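Local coordinates for N-terminal cyanobactin protease (Planktothrix agardhii NIES-596, PDB 4H6W), which is the subtilisin-like protease domain of a cyanobactin maturation enzyme, and probably acts as a serine endopeptidase that cuts the precursor peptide of prenylagaramides, at residues G158-G161 and L165-P168; D207-K212 and T217-G222. All coordinates share one frame; numbering follows the deposited sequence.

Interaction 1: residues G158-G161 and L165-P168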
loop_
_atom_site.group_PDB
_atom_site.type_symbol
_atom_site.label_atom_id
_atom_site.label_comp_id
_atom_site.label_asym_id
_atom_site.label_seq_id
_atom_site.Cartn_x
_atom_site.Cartn_y
_atom_site.Cartn_z
ATOM N N GLY A 158 -10.460 0.495 4.533
ATOM C CA GLY A 158 -11.487 1.520 4.652
ATOM C C GLY A 158 -11.649 2.071 6.059
ATOM O O GLY A 158 -11.208 1.460 7.039
ATOM N N ASN A 159 -12.321 3.217 6.155
ATOM C CA ASN A 159 -12.344 4.013 7.382
ATOM C C ASN A 159 -13.749 4.244 7.917
ATOM O O ASN A 159 -14.044 5.294 8.483
ATOM C CB ASN A 159 -11.629 5.340 7.130
ATOM C CG ASN A 159 -10.432 5.173 6.218
ATOM O OD1 ASN A 159 -9.399 4.624 6.627
ATOM N ND2 ASN A 159 -10.572 5.608 4.962
ATOM N N ASP A 160 -14.601 3.235 7.760
ATOM C CA ASP A 160 -16.008 3.319 8.141
ATOM C C ASP A 160 -16.210 2.913 9.596
ATOM O O ASP A 160 -17.299 3.051 10.134
ATOM C CB ASP A 160 -16.877 2.440 7.224
ATOM C CG ASP A 160 -16.649 2.715 5.741
ATOM O OD1 ASP A 160 -17.157 3.733 5.216
ATOM O OD2 ASP A 160 -15.955 1.899 5.099
ATOM N N GLY A 161 -15.157 2.410 10.229
ATOM C CA GLY A 161 -15.211 2.042 11.642
ATOM C C GLY A 161 -16.227 0.967 11.928
ATOM O O GLY A 161 -16.869 0.988 12.965
ATOM N N LEU A 165 -16.925 -4.135 4.310
ATOM C CA LEU A 165 -15.985 -4.502 3.253
ATOM C C LEU A 165 -15.891 -3.492 2.116
ATOM O O LEU A 165 -16.907 -2.996 1.631
ATOM C CB LEU A 165 -16.300 -5.907 2.722
ATOM C CG LEU A 165 -16.203 -7.045 3.753
ATOM C CD1 LEU A 165 -16.526 -8.390 3.110
ATOM C CD2 LEU A 165 -14.825 -7.073 4.415
ATOM N N HIS A 166 -14.656 -3.180 1.712
ATOM C CA HIS A 166 -14.397 -2.387 0.508
ATOM C C HIS A 166 -13.852 -3.273 -0.585
ATOM O O HIS A 166 -13.198 -4.289 -0.305
ATOM C CB HIS A 166 -13.344 -1.315 0.763
ATOM C CG HIS A 166 -13.878 -0.054 1.363
ATOM N ND1 HIS A 166 -14.852 -0.041 2.339
ATOM C CD2 HIS A 166 -13.528 1.236 1.160
ATOM C CE1 HIS A 166 -15.097 1.208 2.693
ATOM N NE2 HIS A 166 -14.298 2.001 2.002
ATOM N N VAL A 167 -14.116 -2.882 -1.831
ATOM C CA VAL A 167 -13.407 -3.453 -2.962
ATOM C C VAL A 167 -12.418 -2.408 -3.423
ATOM O O VAL A 167 -12.736 -1.216 -3.375
ATOM C CB VAL A 167 -14.334 -3.911 -4.111
ATOM C CG1 VAL A 167 -15.115 -5.144 -3.676
ATOM C CG2 VAL A 167 -15.272 -2.793 -4.560
ATOM N N PRO A 168 -11.219 -2.841 -3.874
ATOM C CA PRO A 168 -10.828 -4.241 -4.085
ATOM C C PRO A 168 -10.203 -4.945 -2.876
ATOM O O PRO A 168 -9.818 -6.116 -2.983
ATOM C CB PRO A 168 -9.788 -4.130 -5.189
ATOM C CG PRO A 168 -9.108 -2.828 -4.896
ATOM C CD PRO A 168 -10.161 -1.912 -4.321
#

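Interaction 2: residues D207-K212 and T217-G222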
loop_
_atom_site.group_PDB
_atom_site.type_symbol
_atom_site.label_atom_id
_atom_site.label_comp_id
_atom_site.label_asym_id
_atom_site.label_seq_id
_atom_site.Cartn_x
_atom_site.Cartn_y
_atom_site.Cartn_z
ATOM N N ASP A 207 -1.427 9.829 11.881
ATOM C CA ASP A 207 -0.499 10.973 11.769
ATOM C C ASP A 207 0.746 10.691 10.933
ATOM O O ASP A 207 1.870 10.991 11.349
ATOM C CB ASP A 207 -0.086 11.468 13.157
ATOM C CG ASP A 207 -1.278 11.772 14.036
ATOM O OD1 ASP A 207 -2.144 12.581 13.624
ATOM O OD2 ASP A 207 -1.349 11.186 15.134
ATOM N N ILE A 208 0.539 10.106 9.761
ATOM C CA ILE A 208 1.631 9.825 8.847
ATOM C C ILE A 208 1.981 11.105 8.090
ATOM O O ILE A 208 1.099 11.768 7.518
ATOM C CB ILE A 208 1.281 8.675 7.861
ATOM C CG1 ILE A 208 0.634 7.467 8.595
ATOM C CG2 ILE A 208 2.496 8.267 7.046
ATOM C CD1 ILE A 208 1.398 6.901 9.784
ATOM N N LEU A 209 3.266 11.459 8.126
ATOM C CA LEU A 209 3.785 12.588 7.366
ATOM C C LEU A 209 3.787 12.281 5.869
ATOM O O LEU A 209 4.169 11.183 5.442
ATOM C CB LEU A 209 5.200 12.942 7.829
ATOM C CG LEU A 209 5.876 14.254 7.375
ATOM C CD1 LEU A 209 5.215 15.490 7.987
ATOM C CD2 LEU A 209 7.375 14.236 7.697
ATOM N N GLY A 210 3.361 13.254 5.074
ATOM C CA GLY A 210 3.494 13.158 3.622
ATOM C C GLY A 210 3.354 14.515 2.986
ATOM O O GLY A 210 3.031 15.497 3.657
ATOM N N ALA A 211 3.578 14.565 1.681
ATOM C CA ALA A 211 3.623 15.823 0.959
ATOM C C ALA A 211 2.229 16.401 0.725
ATOM O O ALA A 211 1.241 15.659 0.630
ATOM C CB ALA A 211 4.386 15.668 -0.349
ATOM N N LYS A 212 2.178 17.731 0.656
ATOM C CA LYS A 212 0.982 18.515 0.410
ATOM C C LYS A 212 1.249 19.257 -0.909
ATOM O O LYS A 212 2.361 19.755 -1.106
ATOM C CB LYS A 212 0.836 19.489 1.575
ATOM C CG LYS A 212 -0.277 20.513 1.509
ATOM C CD LYS A 212 -0.253 21.316 2.807
ATOM C CE LYS A 212 -1.452 22.248 2.952
ATOM N NZ LYS A 212 -1.248 23.583 2.311
ATOM N N THR A 217 4.333 19.883 4.129
ATOM C CA THR A 217 4.012 18.508 4.513
ATOM C C THR A 217 2.898 18.548 5.535
ATOM O O THR A 217 2.717 19.537 6.240
ATOM C CB THR A 217 5.188 17.759 5.135
ATOM O OG1 THR A 217 5.567 18.414 6.346
ATOM C CG2 THR A 217 6.364 17.694 4.189
ATOM N N ILE A 218 2.146 17.463 5.612
ATOM C CA ILE A 218 1.031 17.397 6.534
ATOM C C ILE A 218 0.999 15.986 7.108
ATOM O O ILE A 218 1.421 15.025 6.445
ATOM C CB ILE A 218 -0.283 17.841 5.833
ATOM C CG1 ILE A 218 -1.378 18.164 6.850
ATOM C CG2 ILE A 218 -0.739 16.848 4.767
ATOM C CD1 ILE A 218 -2.468 19.081 6.317
ATOM N N ARG A 219 0.579 15.874 8.363
ATOM C CA ARG A 219 0.353 14.574 8.983
ATOM C C ARG A 219 -1.126 14.260 8.822
ATOM O O ARG A 219 -1.966 15.096 9.148
ATOM C CB ARG A 219 0.743 14.582 10.467
ATOM C CG ARG A 219 2.214 14.883 10.714
ATOM C CD ARG A 219 2.751 14.313 12.025
ATOM N NE ARG A 219 4.216 14.406 12.023
ATOM C CZ ARG A 219 5.059 13.389 11.826
ATOM N NH1 ARG A 219 4.612 12.149 11.647
ATOM N NH2 ARG A 219 6.367 13.616 11.817
ATOM N N LEU A 220 -1.433 13.072 8.299
ATOM C CA LEU A 220 -2.823 12.619 8.100
ATOM C C LEU A 220 -3.045 11.213 8.666
ATOM O O LEU A 220 -2.101 10.424 8.782
ATOM C CB LEU A 220 -3.200 12.631 6.610
ATOM C CG LEU A 220 -3.159 13.950 5.834
ATOM C CD1 LEU A 220 -3.312 13.705 4.341
ATOM C CD2 LEU A 220 -4.221 14.930 6.329
ATOM N N SER A 221 -4.297 10.899 8.997
ATOM C CA SER A 221 -4.655 9.588 9.525
ATOM C C SER A 221 -5.658 8.866 8.630
ATOM O O SER A 221 -6.539 9.494 8.053
ATOM C CB SER A 221 -5.216 9.720 10.940
ATOM O OG SER A 221 -4.199 10.057 11.871
ATOM N N GLY A 222 -5.504 7.549 8.516
ATOM C CA GLY A 222 -6.442 6.700 7.778
ATOM C C GLY A 222 -5.758 5.477 7.192
ATOM O O GLY A 222 -4.518 5.388 7.207
#

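Interaction 1: residues G158-G161 and L165-P168
The imidazole of H166 meets G158 by a CH-pi contact that joins 158-161 to 165-168. CA of G158 lies 4.0 Å from the centroid of the H166 ring and 14° off its normal, so the backbone carbon sits over a face, displaced toward the rim; the nearest ring atom to this CA is NE2, at 3.9 Å. The H166 ring reaches this place because CG is anti to the carbonyl carbon (chi1 -84°), which swings it off strand 165-167 toward the loop.

The backbone geometry is consistent with glycine at G158: a CB at the modelled position would come too near CE1 of H166, and would in addition be jammed against the preceding carbonyl oxygen.

The polar neighbourhood is less certain. The D160 carboxylate stands at the ring edge beside CE1, its plane turned 46° from the imidazole, but the approach of OD2 is too close in the model to support a bond. The hydrogen bond of D160 OD2 goes instead to N191 ND2. T223 OG1 bonds both G158 N and N159 OD1, tying this loop to the segment next to S224, a predicted charge-relay residue.

With an alanine here in place of H166, the CA of G158 would probably lose the ring it packs on, opening a gap between the loop and strand 165-167. The chemistry implies a small join (113 Å² buried in all) in which one backbone carbon lies over an imidazole face, while OD2 of the neighbouring D160 is held by N191.

Interaction 2: residues D207-K212 and T217-G222
I208 and L220 form a hydrogen-bonded antiparallel pair at one end of the hairpin of strands 208-211 and 217-220, I208 N reaching L220 O at 2.8 Å and L220 N returning to I208 O at 3.0 Å. G210 and I218 repeat the pattern, the bond from I218 N to G210 O running nearly straight down the carbonyl (C=O...N 170°). Between them L209 and R219 make a non-hydrogen-bonded pair, CA to CA 4.3 Å. D207 and I208 both face L220, a G1 beta bulge, and D207 has the positive phi that such a bulge allows. D207 N turns to the hydroxyl, donating to S221 OG at 2.8 Å.

The close-packed part is carried by I208 and L220. I208 rests on I71 of helix 63-73 and F225 of helix 223-243, and L220 on H67 and F225. I218 lies on the same face, and its O also accepts from H67 NE2.

The solvent side is marked by D207, R219 and K212, all exposed; K212 starts toward the partner strand, but its chain leads away. R219 extends from CG to NE and curls its guanidinium back, so that NH1 bonds D207 O at 3.0 Å, in the guanidinium plane, while L209 CB lies over one face. L209 sends CG anti to the backbone N (chi1 -169°), bringing CD1 within 3.4 Å of T217 OG1.

The chemistry implies a twisted hairpin held by paired backbone bonds, its bulge pinned by R219 at D207 O and by S221 at D207 N, with a nonpolar face set against the two helices that carry the predicted catalytic H64 and S224.

Overall arrangement
Along the chain, strand 152-156 of the central parallel sheet leads into 158-161, and interaction 1 closes a short loop when 165-168 returns against it; strand 165-167 pairs there with strand 128-130. The chain then adds strands 175-180 and 200-204 to the sheet before interaction 2 closes the hairpin 208-211/217-220, which runs on into helix 223-243. The two loops follow in series, neither nested nor crossing, with centres 20 Å apart. They nevertheless touch by packing, N159 OD1 lying 3.8 Å from G222 C. Interaction 1 thus lies in the loop that follows strand 152-156 and interaction 2 covers helices 63-73 and 223-243, both near, without touching, the predicted catalytic H64 and S224.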